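Local coordinates for ribosomal-protein-alanine acetyltransferase (Escherichia coli O157:H7, PDB 5ISV), which probably acetylates the N-terminal alanine of ribosomal protein bS18, taking the acetyl group from acetyl-CoA, at residues R21-P26 against N68-P73; E103-N108 against Y130-G135; L114-G119 against I140-P145; A123-N128 against R136-I141. One frame throughout, in Å; residues are numbered along the deposited sequence.

Interaction 1. Residues R21-P26 against N68-P73; sequences RAHAFP and NIAVDP
Two torsions set up the salt bridge between Arg21 and Asp72: Asp72 turns CG anti to its own backbone N (chi1 -175°), and the Arg21 chain folds at chi3 (49°), which swings the guanidinium round to the carboxylate. The bridge joins the end of helix 12-22 to the residue just past strand 63-71 in the GNAT fold, beside Ile69, Ala70 and Val71, three of the residues predicted to bind acetyl-CoA. Two nitrogens of Arg21, NE and NH2, grip side-on, each taking one oxygen: NE of Arg21 lies 2.7 Å from OD2 of Asp72, and NH2 of Arg21 lies 2.9 Å from OD1 of Asp72, the latter almost straight at 176°. Guanidinium and carboxylate are nearly coplanar, and both oxygens are met on their syn sides. Over one guanidinium face comes CG of Pro73, whose ring also runs alongside the helix end, with CD of Pro73 3.8 Å from CB of Arg21. Asp72 OD1 has a second partner in the backbone N of Asp74.

One residue on, CB of Ala22 packs 4.0 Å from CB of Ala70. The helix is left at His23, whose ring turns in beside the strand. There CB of Ala70 makes an off-centre CH-pi contact, 4.2 Å from the centroid of the His23 ring. Glu19 takes hydrogen bonds from both ND1 of His23 and ND2 of Asn68, so one carboxylate positions the two side chains. At the ring edge, CE1 of His23 sits 3.2 Å from OD1 of Asn68 and also 3.2 Å from the backbone O of Ile69.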
# COMPACT_ATOMS: atom_id res chain seq x y z
N ARG A 21 -14.60 -4.90 6.64
CA ARG A 21 -14.56 -6.33 6.66
C ARG A 21 -13.15 -6.81 6.94
O ARG A 21 -12.99 -7.82 7.60
CB ARG A 21 -15.10 -6.83 5.31
CG ARG A 21 -16.60 -6.58 5.13
CD ARG A 21 -17.05 -6.76 3.67
NE ARG A 21 -16.56 -8.01 3.13
CZ ARG A 21 -17.07 -9.21 3.37
NH1 ARG A 21 -18.11 -9.36 4.18
NH2 ARG A 21 -16.49 -10.27 2.80
N ALA A 22 -12.15 -6.08 6.44
CA ALA A 22 -10.75 -6.53 6.47
C ALA A 22 -9.91 -6.10 7.68
O ALA A 22 -9.05 -6.83 8.16
CB ALA A 22 -10.05 -6.07 5.21
N HIS A 23 -10.19 -4.92 8.18
CA HIS A 23 -9.33 -4.34 9.24
C HIS A 23 -10.05 -4.16 10.58
O HIS A 23 -11.15 -3.64 10.59
CB HIS A 23 -8.80 -3.00 8.75
CG HIS A 23 -7.74 -3.12 7.70
ND1 HIS A 23 -7.27 -2.04 6.98
CD2 HIS A 23 -6.96 -4.17 7.33
CE1 HIS A 23 -6.31 -2.43 6.17
NE2 HIS A 23 -6.10 -3.72 6.36
N ALA A 24 -9.41 -4.59 11.68
CA ALA A 24 -9.92 -4.37 13.04
C ALA A 24 -9.88 -2.93 13.54
O ALA A 24 -10.64 -2.59 14.45
CB ALA A 24 -9.19 -5.26 14.03
N PHE A 25 -9.00 -2.11 12.95
CA PHE A 25 -8.81 -0.70 13.31
C PHE A 25 -9.08 0.04 12.02
O PHE A 25 -8.17 0.61 11.42
CB PHE A 25 -7.38 -0.44 13.87
CG PHE A 25 -7.06 -1.22 15.10
CD1 PHE A 25 -6.62 -2.53 15.00
CD2 PHE A 25 -7.16 -0.63 16.37
CE1 PHE A 25 -6.38 -3.27 16.14
CE2 PHE A 25 -6.88 -1.35 17.51
CZ PHE A 25 -6.48 -2.67 17.39
N PRO A 26 -10.34 0.01 11.55
CA PRO A 26 -10.59 0.53 10.24
C PRO A 26 -10.53 2.03 10.17
O PRO A 26 -10.84 2.74 11.13
CB PRO A 26 -12.01 0.08 9.95
CG PRO A 26 -12.65 0.04 11.28
CD PRO A 26 -11.56 -0.50 12.18
N ASN A 68 -2.42 2.78 2.98
CA ASN A 68 -3.30 1.70 3.37
C ASN A 68 -3.42 0.72 2.21
O ASN A 68 -3.36 1.13 1.08
CB ASN A 68 -4.69 2.25 3.69
CG ASN A 68 -5.54 1.27 4.50
OD1 ASN A 68 -5.08 0.24 4.95
ND2 ASN A 68 -6.81 1.61 4.68
N ILE A 69 -3.57 -0.55 2.58
CA ILE A 69 -3.89 -1.59 1.59
C ILE A 69 -4.75 -2.58 2.32
O ILE A 69 -4.58 -2.83 3.49
CB ILE A 69 -2.60 -2.24 1.03
CG1 ILE A 69 -2.90 -3.25 -0.12
CG2 ILE A 69 -1.77 -2.87 2.15
CD1 ILE A 69 -1.67 -3.66 -0.91
N ALA A 70 -5.73 -3.16 1.59
CA ALA A 70 -6.61 -4.19 2.16
C ALA A 70 -7.08 -5.11 1.07
O ALA A 70 -7.25 -4.70 -0.08
CB ALA A 70 -7.83 -3.61 2.89
N VAL A 71 -7.26 -6.35 1.49
CA VAL A 71 -7.94 -7.37 0.65
C VAL A 71 -9.18 -7.85 1.39
O VAL A 71 -9.11 -8.19 2.56
CB VAL A 71 -7.00 -8.56 0.29
CG1 VAL A 71 -7.77 -9.67 -0.42
CG2 VAL A 71 -5.88 -8.11 -0.64
N ASP A 72 -10.30 -7.91 0.68
CA ASP A 72 -11.54 -8.37 1.28
C ASP A 72 -11.36 -9.82 1.78
O ASP A 72 -10.74 -10.62 1.09
CB ASP A 72 -12.66 -8.30 0.25
CG ASP A 72 -13.98 -8.63 0.83
OD1 ASP A 72 -14.27 -9.83 1.06
OD2 ASP A 72 -14.70 -7.67 1.14
N PRO A 73 -11.85 -10.14 3.00
CA PRO A 73 -11.56 -11.49 3.53
C PRO A 73 -12.07 -12.68 2.70
O PRO A 73 -11.53 -13.78 2.85
CB PRO A 73 -12.21 -11.50 4.92
CG PRO A 73 -13.06 -10.28 5.00
CD PRO A 73 -12.55 -9.30 3.99

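Interaction 2. Residues E103-N108 against Y130-G135; sequences EVRASN and YPTTDG
The backbones of Arg105 and Tyr130 keep their distance, with CA atoms 7.1 Å apart, and side chains close the gap. In the GNAT fold this is where strand 99-105 runs out into a type I beta turn from Arg105 to Asn108, while at Tyr130 the chain turns a corner into the loop leading to strand 136-145. Asn108 then caps the following helix through OD1, which accepts from the backbone N of Ala111; it is also predicted to bind acetyl-CoA.

Arg105 carries most of the contact. Its chain runs extended from CG to NE (chi2 161°), passing over one face of the Tyr130 ring: CG of Arg105 is 3.5 Å from CD2 of Tyr130, and NE lies above the ring plane but offset toward the rim. Guanidinium and ring planes are 25° apart, and CB of Tyr130 rests against a guanidinium face. The far end grips one carbonyl end-on with two nitrogens, NH1 of Arg105 at 2.8 Å and NH2 at 3.0 Å from O of Pro131, that oxygen lying in the guanidinium plane. Glu137 gives NH1 a salt bridge as well, and the Phe25 ring makes a cation-pi contact with the same arginine.

At the far end of the ring the Tyr130 hydroxyl comes against Glu103, the predicted proton acceptor: OH of Tyr130 is 3.6 Å from CB of Glu103, whose OE2 is held by a salt bridge to Arg126. Beyond Pro131 the loop is tied by an ST turn and an ST motif centred on one hydroxyl: OG1 of Thr132 accepts from N of Asp134 at 3.1 Å and from N of Gly135 at 2.7 Å.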
# COMPACT_ATOMS: atom_id res chain seq x y z
N GLU A 103 4.26 1.26 6.44
CA GLU A 103 4.32 0.99 7.86
C GLU A 103 3.45 -0.24 8.14
O GLU A 103 2.35 -0.36 7.56
CB GLU A 103 3.74 2.19 8.59
CG GLU A 103 4.52 2.68 9.74
CD GLU A 103 4.11 4.07 10.20
OE1 GLU A 103 2.94 4.45 10.04
OE2 GLU A 103 4.97 4.78 10.74
N VAL A 104 3.93 -1.15 8.97
CA VAL A 104 3.20 -2.37 9.26
C VAL A 104 3.30 -2.70 10.74
O VAL A 104 4.35 -2.57 11.35
CB VAL A 104 3.70 -3.54 8.34
CG1 VAL A 104 5.19 -3.76 8.44
CG2 VAL A 104 2.98 -4.86 8.61
N ARG A 105 2.20 -3.11 11.34
CA ARG A 105 2.18 -3.64 12.70
C ARG A 105 3.16 -4.79 12.85
O ARG A 105 3.15 -5.72 12.04
CB ARG A 105 0.76 -4.09 13.05
CG ARG A 105 -0.13 -2.92 13.34
CD ARG A 105 -1.60 -3.24 13.26
NE ARG A 105 -2.44 -2.14 13.68
CZ ARG A 105 -2.78 -1.87 14.94
NH1 ARG A 105 -2.37 -2.65 15.94
NH2 ARG A 105 -3.54 -0.81 15.21
N ALA A 106 3.98 -4.76 13.89
CA ALA A 106 5.03 -5.78 14.07
C ALA A 106 4.50 -7.22 14.18
O ALA A 106 5.22 -8.17 13.88
CB ALA A 106 5.84 -5.44 15.30
N SER A 107 3.25 -7.37 14.64
CA SER A 107 2.68 -8.71 14.81
C SER A 107 2.26 -9.35 13.49
O SER A 107 1.96 -10.55 13.47
CB SER A 107 1.47 -8.68 15.72
OG SER A 107 0.48 -7.81 15.21
N ASN A 108 2.23 -8.58 12.40
CA ASN A 108 1.84 -9.14 11.10
C ASN A 108 3.05 -9.75 10.41
O ASN A 108 3.55 -9.25 9.39
CB ASN A 108 1.13 -8.10 10.23
CG ASN A 108 0.35 -8.72 9.10
OD1 ASN A 108 0.62 -9.86 8.65
ND2 ASN A 108 -0.64 -7.99 8.63
N TYR A 130 1.38 1.69 17.63
CA TYR A 130 0.01 1.33 17.35
C TYR A 130 -0.70 0.85 18.58
O TYR A 130 -0.13 0.08 19.34
CB TYR A 130 -0.08 0.21 16.27
CG TYR A 130 0.21 0.66 14.85
CD1 TYR A 130 -0.64 1.55 14.21
CD2 TYR A 130 1.33 0.21 14.15
CE1 TYR A 130 -0.40 2.01 12.93
CE2 TYR A 130 1.57 0.66 12.83
CZ TYR A 130 0.70 1.57 12.24
OH TYR A 130 0.99 2.01 10.95
N PRO A 131 -2.01 1.17 18.69
CA PRO A 131 -2.80 0.51 19.74
C PRO A 131 -3.15 -0.91 19.36
O PRO A 131 -3.32 -1.25 18.18
CB PRO A 131 -4.08 1.36 19.79
CG PRO A 131 -4.25 1.79 18.38
CD PRO A 131 -2.85 2.05 17.86
N THR A 132 -3.23 -1.77 20.36
CA THR A 132 -3.86 -3.06 20.21
C THR A 132 -5.07 -3.19 21.13
O THR A 132 -5.41 -2.30 21.92
CB THR A 132 -2.88 -4.24 20.47
OG1 THR A 132 -2.51 -4.26 21.87
CG2 THR A 132 -1.61 -4.13 19.61
N THR A 133 -5.73 -4.33 21.00
CA THR A 133 -6.81 -4.71 21.90
C THR A 133 -6.31 -5.06 23.30
O THR A 133 -7.14 -5.17 24.19
CB THR A 133 -7.60 -5.92 21.36
OG1 THR A 133 -6.72 -7.05 21.21
CG2 THR A 133 -8.23 -5.58 20.04
N ASP A 134 -5.00 -5.27 23.46
CA ASP A 134 -4.38 -5.61 24.75
C ASP A 134 -3.59 -4.46 25.36
O ASP A 134 -3.61 -4.30 26.57
CB ASP A 134 -3.43 -6.83 24.60
CG ASP A 134 -4.14 -8.17 24.86
OD1 ASP A 134 -4.73 -8.32 25.95
OD2 ASP A 134 -4.06 -9.08 24.00
N GLY A 135 -2.86 -3.71 24.53
CA GLY A 135 -2.12 -2.52 24.94
C GLY A 135 -1.56 -1.78 23.72
O GLY A 135 -2.30 -1.08 23.05

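Interaction 3. Residues L114-G119 against I140-P145; sequences LYESLG and IIMALP
The Tyr115 ring meets Met142 obliquely: SD of Met142 lies 5.5 Å from the ring centroid, 68° off its normal, a Met-aromatic contact. The sulfur comes closer to the root of the side chain, 4.0 Å from CB of Tyr115. A second ring, that of Phe120, meets Tyr115 with the planes at about 60°. The bend at chi3 of Met142 (76°) brings its methyl toward the helix, where CE of Met142 is 4.3 Å from CG of Glu116.

Farther along, helix 109-117 ends in a Schellman motif, with Gly119 at positive phi and its N bonded to O of Glu116. Leu144 packs on this turn through a single methyl: its CD1 is 3.4 Å from both C and O of Gly119 and 3.6 Å from O of Leu118, so the branch lies against the peptide backbone of the helix end.

Helix 109-117 thus lies on strand 136-145 of the GNAT sheet through van der Waals packing, with no hydrogen bond between these two segments. Shape and apolar contact, rather than polar grips, seat the base of Tyr115, the predicted proton donor, beside the strand.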
# COMPACT_ATOMS: atom_id res chain seq x y z
N LEU A 114 6.04 -11.31 3.20
CA LEU A 114 5.66 -10.99 1.82
C LEU A 114 6.41 -9.73 1.32
O LEU A 114 6.97 -9.73 0.23
CB LEU A 114 4.14 -10.79 1.72
CG LEU A 114 3.48 -10.61 0.36
CD1 LEU A 114 2.01 -11.05 0.41
CD2 LEU A 114 3.55 -9.23 -0.22
N TYR A 115 6.41 -8.66 2.14
CA TYR A 115 7.07 -7.42 1.74
C TYR A 115 8.57 -7.67 1.54
O TYR A 115 9.16 -7.15 0.57
CB TYR A 115 6.77 -6.27 2.73
CG TYR A 115 5.30 -5.79 2.67
CD1 TYR A 115 4.63 -5.64 1.48
CD2 TYR A 115 4.59 -5.47 3.84
CE1 TYR A 115 3.34 -5.20 1.46
CE2 TYR A 115 3.29 -5.02 3.82
CZ TYR A 115 2.65 -4.90 2.62
OH TYR A 115 1.33 -4.51 2.46
N GLU A 116 9.18 -8.47 2.41
CA GLU A 116 10.61 -8.74 2.26
C GLU A 116 10.85 -9.43 0.92
O GLU A 116 11.82 -9.14 0.22
CB GLU A 116 11.13 -9.63 3.33
CG GLU A 116 11.10 -9.15 4.74
CD GLU A 116 11.42 -10.30 5.71
OE1 GLU A 116 11.31 -11.55 5.35
OE2 GLU A 116 11.79 -9.95 6.83
N SER A 117 9.96 -10.35 0.55
CA SER A 117 10.12 -11.09 -0.73
C SER A 117 9.98 -10.18 -1.95
O SER A 117 10.47 -10.51 -3.05
CB SER A 117 9.15 -12.27 -0.79
OG SER A 117 7.86 -11.85 -1.19
N LEU A 118 9.29 -9.04 -1.79
CA LEU A 118 9.21 -8.04 -2.84
C LEU A 118 10.37 -7.05 -2.89
O LEU A 118 10.39 -6.19 -3.77
CB LEU A 118 7.89 -7.27 -2.74
CG LEU A 118 6.61 -8.06 -2.94
CD1 LEU A 118 5.38 -7.22 -2.62
CD2 LEU A 118 6.52 -8.59 -4.36
N GLY A 119 11.28 -7.16 -1.94
CA GLY A 119 12.49 -6.31 -1.89
C GLY A 119 12.48 -5.27 -0.80
O GLY A 119 13.45 -4.49 -0.70
N ILE A 140 6.69 -1.21 12.12
CA ILE A 140 7.92 -1.41 11.36
C ILE A 140 7.77 -0.55 10.15
O ILE A 140 6.77 -0.70 9.40
CB ILE A 140 8.12 -2.89 10.90
CG1 ILE A 140 7.96 -3.87 12.05
CG2 ILE A 140 9.47 -3.04 10.21
CD1 ILE A 140 8.91 -3.67 13.20
N ILE A 141 8.71 0.33 9.89
CA ILE A 141 8.75 1.15 8.69
C ILE A 141 9.64 0.39 7.72
O ILE A 141 10.77 0.03 8.04
CB ILE A 141 9.33 2.56 8.96
CG1 ILE A 141 8.37 3.35 9.83
CG2 ILE A 141 9.48 3.33 7.66
CD1 ILE A 141 7.76 2.65 11.00
N MET A 142 9.09 0.12 6.54
CA MET A 142 9.84 -0.56 5.49
C MET A 142 9.99 0.32 4.25
O MET A 142 9.09 1.11 3.91
CB MET A 142 9.18 -1.91 5.15
CG MET A 142 8.82 -2.75 6.37
SD MET A 142 8.26 -4.41 5.95
CE MET A 142 9.81 -5.17 5.56
N ALA A 143 11.11 0.13 3.56
CA ALA A 143 11.42 0.88 2.33
C ALA A 143 11.83 -0.06 1.18
O ALA A 143 12.58 -1.00 1.37
CB ALA A 143 12.55 1.89 2.62
N LEU A 144 11.33 0.25 -0.01
CA LEU A 144 11.69 -0.43 -1.22
C LEU A 144 12.32 0.56 -2.21
O LEU A 144 11.66 1.47 -2.68
CB LEU A 144 10.45 -1.05 -1.83
CG LEU A 144 10.71 -1.67 -3.21
CD1 LEU A 144 11.61 -2.89 -3.14
CD2 LEU A 144 9.39 -2.08 -3.86
N PRO A 145 13.61 0.38 -2.51
CA PRO A 145 14.20 1.14 -3.62
C PRO A 145 13.57 0.68 -4.95
O PRO A 145 13.42 -0.52 -5.13
CB PRO A 145 15.70 0.81 -3.53
CG PRO A 145 15.87 0.34 -2.13
CD PRO A 145 14.61 -0.39 -1.78

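Interaction 4. Residues A123-N128 against R136-I141; sequences ATIRRN and REDAII
The hairpin of strands 121-129 and 136-145 closes one side of the GNAT sheet, and Ala123 to Asn128 pair here antiparallel with Arg136 to Ile141. Arg126 and Ala139 form one hydrogen-bonded pair, N of Arg126 2.9 Å from O of Ala139; Thr124 and Ile141 form another, N of Ile141 donating to O of Thr124. Ile125 faces Ile140 in the non-hydrogen-bonded pair between them. Ala123 and Thr124 both face Ile141, a classic beta bulge: N of Ala123 bonds to O of Ile141 at 2.8 Å, and N of Thr124 reaches that oxygen only weakly.

On the face of Thr124, Arg126 and Ile141, the side chain of Ile141 lies alongside Thr124 and sends its tip across Arg126, with CD1 of Ile141 packed tightly at 3.3 Å from CD of Arg126. The arginine goes on to form a salt bridge through NH1 with Glu103, the predicted proton acceptor. CG1 of Ile125 and CD1 of Ile140 pack 3.9 Å apart on the other face.

Past Arg126 the chain turns a corner, and side chains take over part of the pairing. Asp138 keeps its CG beside its own backbone N (chi1 -63°), which turns OD1 to N of Asn128, 2.8 Å away; the donor comes on the anti side, tilted 27° out of the carboxylate plane. Arg136 bends at chi3 so that NE points at O of Asn128, 2.7 Å away and nearly straight (169°); its NH1 goes to O of Tyr129. Two waters lie on OD1 of Asn128, one also near O of Arg136, the other 2.8 Å from OD1 of Asp138. Such a hairpin, with strand 136-145 lying between 99-105 and 121-129, is the usual C-terminal end of a GNAT domain.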
# COMPACT_ATOMS: atom_id res chain seq x y z
N ALA A 123 13.53 -0.18 7.66
CA ALA A 123 14.27 1.06 7.74
C ALA A 123 14.40 1.44 9.20
O ALA A 123 15.45 1.87 9.62
CB ALA A 123 13.55 2.16 6.96
N THR A 124 13.33 1.32 9.96
CA THR A 124 13.29 1.66 11.35
C THR A 124 12.07 1.07 12.04
O THR A 124 11.17 0.54 11.41
CB THR A 124 13.38 3.18 11.57
OG1 THR A 124 13.60 3.40 12.97
CG2 THR A 124 12.15 3.92 11.15
N ILE A 125 12.07 1.15 13.35
CA ILE A 125 11.02 0.65 14.22
C ILE A 125 10.48 1.82 14.99
O ILE A 125 11.25 2.71 15.37
CB ILE A 125 11.53 -0.46 15.17
CG1 ILE A 125 11.99 -1.67 14.36
CG2 ILE A 125 10.46 -0.88 16.17
CD1 ILE A 125 12.77 -2.67 15.17
N ARG A 126 9.17 1.84 15.25
CA ARG A 126 8.57 2.88 16.12
C ARG A 126 7.96 2.17 17.30
O ARG A 126 6.96 1.47 17.16
CB ARG A 126 7.52 3.66 15.36
CG ARG A 126 8.02 4.10 14.00
CD ARG A 126 6.98 4.91 13.28
NE ARG A 126 6.92 6.23 13.88
CZ ARG A 126 6.20 7.24 13.43
NH1 ARG A 126 5.40 7.13 12.37
NH2 ARG A 126 6.27 8.39 14.11
N ARG A 127 8.61 2.27 18.47
CA ARG A 127 8.18 1.56 19.66
C ARG A 127 6.77 1.95 20.05
O ARG A 127 6.45 3.11 20.21
CB ARG A 127 9.15 1.83 20.84
CG ARG A 127 8.89 0.97 22.09
CD ARG A 127 9.84 1.24 23.25
NE ARG A 127 9.35 0.57 24.46
CZ ARG A 127 9.85 0.74 25.69
NH1 ARG A 127 10.86 1.58 25.92
NH2 ARG A 127 9.30 0.07 26.71
N ASN A 128 5.91 0.95 20.22
CA ASN A 128 4.56 1.13 20.77
C ASN A 128 3.70 2.15 19.98
O ASN A 128 2.81 2.82 20.56
CB ASN A 128 4.64 1.50 22.27
CG ASN A 128 5.01 0.30 23.11
OD1 ASN A 128 4.67 -0.83 22.76
ND2 ASN A 128 5.70 0.52 24.19
N ARG A 136 -0.26 -1.94 23.43
CA ARG A 136 0.40 -1.27 22.28
C ARG A 136 1.37 -2.21 21.53
O ARG A 136 1.82 -3.20 22.10
CB ARG A 136 1.09 0.01 22.73
CG ARG A 136 0.10 1.00 23.37
CD ARG A 136 0.55 2.42 23.23
NE ARG A 136 0.41 2.97 21.88
CZ ARG A 136 -0.71 3.47 21.34
NH1 ARG A 136 -0.63 4.01 20.13
NH2 ARG A 136 -1.89 3.41 21.95
N GLU A 137 1.63 -1.94 20.25
CA GLU A 137 2.62 -2.71 19.49
C GLU A 137 3.42 -1.80 18.58
O GLU A 137 2.98 -0.70 18.21
CB GLU A 137 1.96 -3.88 18.70
CG GLU A 137 1.19 -3.51 17.43
CD GLU A 137 0.76 -4.74 16.63
OE1 GLU A 137 -0.36 -4.69 16.11
OE2 GLU A 137 1.54 -5.70 16.51
N ASP A 138 4.60 -2.28 18.22
CA ASP A 138 5.51 -1.53 17.39
C ASP A 138 5.00 -1.45 15.95
O ASP A 138 4.26 -2.34 15.45
CB ASP A 138 6.89 -2.16 17.38
CG ASP A 138 7.59 -2.16 18.76
OD1 ASP A 138 7.11 -1.57 19.76
OD2 ASP A 138 8.64 -2.84 18.83
N ALA A 139 5.40 -0.38 15.29
CA ALA A 139 5.31 -0.23 13.84
C ALA A 139 6.67 -0.51 13.24
O ALA A 139 7.70 -0.15 13.82
CB ALA A 139 4.89 1.18 13.50
N ILE A 140 6.69 -1.21 12.12
CA ILE A 140 7.92 -1.41 11.36
C ILE A 140 7.77 -0.55 10.15
O ILE A 140 6.77 -0.70 9.40
CB ILE A 140 8.12 -2.89 10.90
CG1 ILE A 140 7.96 -3.87 12.05
CG2 ILE A 140 9.47 -3.04 10.21
CD1 ILE A 140 8.91 -3.67 13.20
N ILE A 141 8.71 0.33 9.89
CA ILE A 141 8.75 1.15 8.69
C ILE A 141 9.64 0.39 7.72
O ILE A 141 10.77 0.03 8.04
CB ILE A 141 9.33 2.56 8.96
CG1 ILE A 141 8.37 3.35 9.83
CG2 ILE A 141 9.48 3.33 7.66
CD1 ILE A 141 7.76 2.65 11.00
O HOH W 1 4.25 -2.95 24.29
O HOH W 2 6.69 -2.78 22.21

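How the interactions relate
All four contacts attach to one GNAT sheet. Interactions 1 and 3 are partly buried and set helices against strands, one by an ion pair together with small apolar contacts and the other by apolar packing; they meet where CG2 of Ile69 touches OH of Tyr115 at 3.5 Å, near the predicted acetyl-CoA site. Interactions 2 and 4 lie at the surface with centres about 9 Å apart, relying on guanidinium grips and, in interaction 4, on a backbone ladder and waters. Interactions 3 and 4 share Ile140 and Ile141 on strand 136-145. That strand also binds strand 99-105 of interaction 2, while Phe25 links interaction 1 to interaction 2 by packing on Arg105.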